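PDB 1NO1: replisome organizer from Bacillus phage SPP1, which acts in phage DNA replication as a helicase loader and inhibitor, probably handing the hexameric helicase to the replication origin. Local coordinates for residues D5-L10 with G28-W33; E15-R20 with D51-N56. All coordinates share one frame; numbering follows the deposited sequence.

How the contacts relate
Helix 3-16 takes part in both contacts and touches each of the other two helices of this small all-helical domain. Near its start, in contact 1, it packs against helix 26-37; at its C-terminal end, in contact 2, the residues where it runs out meet the end of helix 42-55. The contacts alternate along the chain, both first segments preceding both second ones, and lie on opposite sides of the chain's centre. Their centres are about 17 Å apart and their nearest atoms about 5 Å, without touching. Contact 1 is apolar and partly buried, whereas contact 2 is a surface contact with a hydrogen bond; helix 42-55 also touches helix 3-16 beside contact 1, through Ile9.

Contact 1 (D5-L10 with G28-W33); sequences DVVQIL and GTVKAW
Thr29, Val30 and Trp33 present an apolar surface to Val6, Val7 and Leu10, packing two helices of a small all-helical domain of three helices against each other. The axes of 5-10 and 28-33 approach to 9.5 Å with 113° between their directions, a steep crossing that confines the contact to a few side chains. Thr29 enters through its methyl: CG2 lies anti to the backbone N and comes within 3.9 Å of Leu10 CD1, while also resting over the indole of Trp33, one turn later on its own helix. Thr29 also touches Pro23 of the preceding loop.

Val30 sits where the backbones come nearest, its CA facing that of Val7. Both of its methyls are used. CG2 is wedged between two residues of the other helix, 3.7 Å from Leu10 CD1 and 4.0 Å from Val7 CG2, whereas CG1 is directed at Val7 CG2 and, more loosely, at Val6 CG1. The same Val6 methyl lies 3.8 Å from Val30 O, so it touches the backbone as well as the side chain.

Trp33 closes the contact further along, touching Val62 of a later loop and meeting Val6 CG1 with its CB. Leu10, with CG beside its backbone N (chi1 -73°), uses both of its branches: CD1 meets Val30 and Thr29, and CD2 lies on the indole beside Thr29 CG2, on the same face. This is a CH-pi contact with the six-membered ring, in which Leu10 CD2 stands 3.7 Å from the Trp33 ring centroid, 16° off the normal, and is equally near CE3 and CZ3.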
loop_
_atom_site.group_PDB
_atom_site.type_symbol
_atom_site.label_atom_id
_atom_site.label_comp_id
_atom_site.label_asym_id
_atom_site.label_seq_id
_atom_site.Cartn_x
_atom_site.Cartn_y
_atom_site.Cartn_z
ATOM N N ASP A 5 -5.002 -9.181 -2.804
ATOM C CA ASP A 5 -3.642 -8.969 -2.340
ATOM C C ASP A 5 -3.403 -7.445 -2.167
ATOM O O ASP A 5 -2.630 -7.043 -1.318
ATOM C CB ASP A 5 -2.616 -9.643 -3.272
ATOM C CG ASP A 5 -2.580 -11.174 -3.136
ATOM O OD1 ASP A 5 -3.073 -11.749 -2.126
ATOM O OD2 ASP A 5 -2.040 -11.910 -4.001
ATOM N N VAL A 6 -4.089 -6.618 -2.955
ATOM C CA VAL A 6 -4.018 -5.159 -2.816
ATOM C C VAL A 6 -4.701 -4.734 -1.521
ATOM O O VAL A 6 -4.235 -3.842 -0.818
ATOM C CB VAL A 6 -4.710 -4.423 -3.999
ATOM C CG1 VAL A 6 -4.695 -2.893 -3.795
ATOM C CG2 VAL A 6 -4.010 -4.748 -5.301
ATOM N N VAL A 7 -5.820 -5.372 -1.202
ATOM C CA VAL A 7 -6.464 -5.122 0.070
ATOM C C VAL A 7 -5.470 -5.318 1.245
ATOM O O VAL A 7 -5.519 -4.548 2.222
ATOM C CB VAL A 7 -7.704 -6.023 0.266
ATOM C CG1 VAL A 7 -8.248 -5.931 1.695
ATOM C CG2 VAL A 7 -8.779 -5.679 -0.738
ATOM N N GLN A 8 -4.587 -6.325 1.179
ATOM C CA GLN A 8 -3.604 -6.491 2.257
ATOM C C GLN A 8 -2.567 -5.386 2.316
ATOM O O GLN A 8 -2.230 -4.948 3.390
ATOM C CB GLN A 8 -2.767 -7.762 2.163
ATOM C CG GLN A 8 -3.423 -9.000 1.755
ATOM C CD GLN A 8 -2.651 -10.226 2.252
ATOM O OE1 GLN A 8 -2.847 -11.345 1.733
ATOM N NE2 GLN A 8 -1.785 -10.031 3.267
ATOM N N ILE A 9 -2.002 -4.996 1.174
ATOM C CA ILE A 9 -1.051 -3.897 1.174
ATOM C C ILE A 9 -1.676 -2.693 1.885
ATOM O O ILE A 9 -1.059 -2.093 2.767
ATOM C CB ILE A 9 -0.699 -3.512 -0.269
ATOM C CG1 ILE A 9 0.094 -4.644 -0.918
ATOM C CG2 ILE A 9 0.096 -2.195 -0.308
ATOM C CD1 ILE A 9 1.448 -4.854 -0.208
ATOM N N LEU A 10 -2.916 -2.358 1.555
ATOM C CA LEU A 10 -3.508 -1.166 2.166
ATOM C C LEU A 10 -3.760 -1.333 3.678
ATOM O O LEU A 10 -3.693 -0.381 4.444
ATOM C CB LEU A 10 -4.782 -0.735 1.436
ATOM C CG LEU A 10 -4.529 -0.092 0.058
ATOM C CD1 LEU A 10 -5.779 -0.096 -0.807
ATOM C CD2 LEU A 10 -3.973 1.340 0.181
ATOM N N GLY A 28 -12.740 2.317 -3.396
ATOM C CA GLY A 28 -12.223 3.064 -4.541
ATOM C C GLY A 28 -10.702 3.133 -4.620
ATOM O O GLY A 28 -10.130 3.025 -5.707
ATOM N N THR A 29 -10.046 3.316 -3.473
ATOM C CA THR A 29 -8.596 3.297 -3.404
ATOM C C THR A 29 -8.052 1.913 -3.787
ATOM O O THR A 29 -7.019 1.812 -4.460
ATOM C CB THR A 29 -8.136 3.713 -2.000
ATOM O OG1 THR A 29 -8.317 5.129 -1.840
ATOM C CG2 THR A 29 -6.633 3.537 -1.822
ATOM N N VAL A 30 -8.735 0.846 -3.364
ATOM C CA VAL A 30 -8.299 -0.496 -3.732
ATOM C C VAL A 30 -8.330 -0.644 -5.259
ATOM O O VAL A 30 -7.372 -1.120 -5.892
ATOM C CB VAL A 30 -9.220 -1.596 -3.138
ATOM C CG1 VAL A 30 -8.958 -2.909 -3.817
ATOM C CG2 VAL A 30 -8.998 -1.754 -1.636
ATOM N N LYS A 31 -9.431 -0.205 -5.854
ATOM C CA LYS A 31 -9.570 -0.322 -7.286
ATOM C C LYS A 31 -8.481 0.462 -8.057
ATOM O O LYS A 31 -7.934 -0.052 -9.043
ATOM C CB LYS A 31 -10.998 0.049 -7.742
ATOM N N ALA A 32 -8.159 1.677 -7.617
ATOM C CA ALA A 32 -7.177 2.495 -8.337
ATOM C C ALA A 32 -5.725 2.017 -8.140
ATOM O O ALA A 32 -4.966 1.944 -9.106
ATOM C CB ALA A 32 -7.319 3.979 -7.968
ATOM N N TRP A 33 -5.327 1.689 -6.904
ATOM C CA TRP A 33 -3.974 1.154 -6.682
ATOM C C TRP A 33 -3.766 -0.172 -7.496
ATOM O O TRP A 33 -2.660 -0.466 -8.012
ATOM C CB TRP A 33 -3.653 1.010 -5.164
ATOM C CG TRP A 33 -3.395 2.309 -4.403
ATOM C CD1 TRP A 33 -3.967 3.555 -4.649
ATOM C CD2 TRP A 33 -2.484 2.511 -3.305
ATOM N NE1 TRP A 33 -3.476 4.482 -3.757
ATOM C CE2 TRP A 33 -2.568 3.874 -2.927
ATOM C CE3 TRP A 33 -1.607 1.671 -2.594
ATOM C CZ2 TRP A 33 -1.782 4.426 -1.904
ATOM C CZ3 TRP A 33 -0.844 2.213 -1.538
ATOM C CH2 TRP A 33 -0.937 3.580 -1.207
#

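Contact 2 (E15-R20 with D51-N56); sequences EFYPGR and DYAKVN
Phe16 and Ala53 bring the backbones nearest, their CA atoms 7.2 Å apart, where helix 3-16 gives way to a turn at Tyr17 and helix 42-55 approaches its own end. Ala53 CB rests over one face of the Phe16 ring in a CH-pi contact, 3.8 Å from the ring centroid and displaced toward the rim at the CD2-CE2 bond.

Tyr17, the first residue to leave helical geometry, reaches across with its phenol. Its OH donates to Asn56 O at 3.0 Å; the oxygen lies near the plane of the phenol ring, but the hydroxyl stands 37° out of the carbonyl plane and is not on a lone pair. The bond joins the turn after the first helix to a loop residue beyond the end of the third, linking the C-terminal ends of these two helices of the small all-helical domain. Pro59 and Pro60 of the following loop also touch Tyr17.

Tyr52 crosses Tyr17 at about a right angle, with its CE2 3.5 Å from Tyr17 OH. Its own hydroxyl is engaged elsewhere, hydrogen-bonded to Phe58 O. Asn56 turns its amide back toward the helix: with CG beside the backbone N (chi1 -79°), ND2 donates almost straight to Tyr52 O, 3.0 Å away, and lies over the centre of the Tyr52 ring, 3.2 Å above its plane.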
loop_
_atom_site.group_PDB
_atom_site.type_symbol
_atom_site.label_atom_id
_atom_site.label_comp_id
_atom_site.label_asym_id
_atom_site.label_seq_id
_atom_site.Cartn_x
_atom_site.Cartn_y
_atom_site.Cartn_z
ATOM N N GLU A 15 -1.788 -0.170 9.316
ATOM C CA GLU A 15 -1.264 -0.631 10.600
ATOM C C GLU A 15 -0.033 0.206 11.000
ATOM O O GLU A 15 0.152 0.514 12.181
ATOM C CB GLU A 15 -0.944 -2.145 10.583
ATOM C CG GLU A 15 -2.150 -3.104 10.557
ATOM C CD GLU A 15 -1.801 -4.510 10.016
ATOM O OE1 GLU A 15 -0.752 -4.693 9.321
ATOM O OE2 GLU A 15 -2.584 -5.454 10.280
ATOM N N PHE A 16 0.803 0.555 10.021
ATOM C CA PHE A 16 2.011 1.346 10.241
ATOM C C PHE A 16 1.715 2.785 10.596
ATOM O O PHE A 16 2.516 3.393 11.301
ATOM C CB PHE A 16 2.914 1.379 8.993
ATOM C CG PHE A 16 3.941 0.281 8.940
ATOM C CD1 PHE A 16 3.934 -0.638 7.906
ATOM C CD2 PHE A 16 4.911 0.170 9.919
ATOM C CE1 PHE A 16 4.856 -1.668 7.870
ATOM C CE2 PHE A 16 5.862 -0.839 9.856
ATOM C CZ PHE A 16 5.843 -1.747 8.817
ATOM N N TYR A 17 0.605 3.338 10.092
ATOM C CA TYR A 17 0.267 4.757 10.317
ATOM C C TYR A 17 -1.095 5.048 10.956
ATOM O O TYR A 17 -1.923 5.781 10.392
ATOM C CB TYR A 17 0.405 5.563 9.015
ATOM C CG TYR A 17 1.815 5.553 8.438
ATOM C CD1 TYR A 17 2.213 4.590 7.545
ATOM C CD2 TYR A 17 2.746 6.527 8.817
ATOM C CE1 TYR A 17 3.526 4.591 7.027
ATOM C CE2 TYR A 17 4.016 6.558 8.312
ATOM C CZ TYR A 17 4.425 5.585 7.440
ATOM O OH TYR A 17 5.739 5.615 6.977
ATOM N N PRO A 18 -1.300 4.554 12.170
ATOM C CA PRO A 18 -2.556 4.764 12.890
ATOM C C PRO A 18 -2.950 6.232 12.855
ATOM O O PRO A 18 -2.085 7.089 13.005
ATOM C CB PRO A 18 -2.204 4.381 14.327
ATOM C CG PRO A 18 -1.110 3.415 14.219
ATOM C CD PRO A 18 -0.319 3.802 12.967
ATOM N N GLY A 19 -4.236 6.511 12.667
ATOM C CA GLY A 19 -4.731 7.869 12.572
ATOM C C GLY A 19 -4.118 8.872 11.584
ATOM O O GLY A 19 -4.290 10.074 11.796
ATOM N N ARG A 20 -3.418 8.427 10.535
ATOM C CA ARG A 20 -2.828 9.352 9.548
ATOM C C ARG A 20 -3.096 8.932 8.108
ATOM O O ARG A 20 -2.751 9.647 7.159
ATOM C CB ARG A 20 -1.314 9.447 9.711
ATOM C CG ARG A 20 -0.841 10.404 10.789
ATOM C CD ARG A 20 0.678 10.570 10.830
ATOM N NE ARG A 20 1.087 11.151 12.108
ATOM C CZ ARG A 20 2.223 11.796 12.289
ATOM N NH1 ARG A 20 3.075 11.934 11.264
ATOM N NH2 ARG A 20 2.505 12.288 13.488
ATOM N N ASP A 51 10.734 -1.186 4.292
ATOM C CA ASP A 51 11.889 -0.294 4.249
ATOM C C ASP A 51 11.449 1.193 4.272
ATOM O O ASP A 51 12.140 2.054 4.828
ATOM C CB ASP A 51 12.784 -0.600 3.039
ATOM C CG ASP A 51 13.401 -2.012 3.100
ATOM O OD1 ASP A 51 13.663 -2.510 4.228
ATOM O OD2 ASP A 51 13.651 -2.716 2.072
ATOM N N TYR A 52 10.310 1.492 3.662
ATOM C CA TYR A 52 9.788 2.844 3.616
ATOM C C TYR A 52 9.383 3.368 5.008
ATOM O O TYR A 52 9.646 4.527 5.336
ATOM C CB TYR A 52 8.608 2.900 2.628
ATOM C CG TYR A 52 7.957 4.248 2.580
ATOM C CD1 TYR A 52 8.300 5.174 1.581
ATOM C CD2 TYR A 52 7.002 4.615 3.536
ATOM C CE1 TYR A 52 7.729 6.451 1.555
ATOM C CE2 TYR A 52 6.419 5.864 3.516
ATOM C CZ TYR A 52 6.789 6.797 2.535
ATOM O OH TYR A 52 6.170 8.053 2.498
ATOM N N ALA A 53 8.781 2.528 5.849
ATOM C CA ALA A 53 8.325 2.994 7.155
ATOM C C ALA A 53 9.472 3.235 8.142
ATOM O O ALA A 53 9.269 3.853 9.208
ATOM C CB ALA A 53 7.306 1.959 7.804
ATOM N N LYS A 54 10.652 2.687 7.863
ATOM C CA LYS A 54 11.723 2.839 8.818
ATOM C C LYS A 54 12.196 4.295 8.832
ATOM O O LYS A 54 12.678 4.780 9.861
ATOM C CB LYS A 54 12.877 1.820 8.574
ATOM N N VAL A 55 11.976 5.021 7.731
ATOM C CA VAL A 55 12.502 6.383 7.655
ATOM C C VAL A 55 11.537 7.515 7.282
ATOM O O VAL A 55 11.976 8.618 7.070
ATOM C CB VAL A 55 13.739 6.448 6.678
ATOM C CG1 VAL A 55 14.855 5.522 7.166
ATOM C CG2 VAL A 55 13.347 6.087 5.239
ATOM N N ASN A 56 10.237 7.269 7.210
ATOM C CA ASN A 56 9.283 8.288 6.811
ATOM C C ASN A 56 8.181 8.570 7.819
ATOM O O ASN A 56 7.488 7.635 8.235
ATOM C CB ASN A 56 8.607 7.844 5.536
ATOM C CG ASN A 56 9.462 8.079 4.308
ATOM O OD1 ASN A 56 9.541 9.198 3.806
ATOM N ND2 ASN A 56 10.085 7.028 3.808
#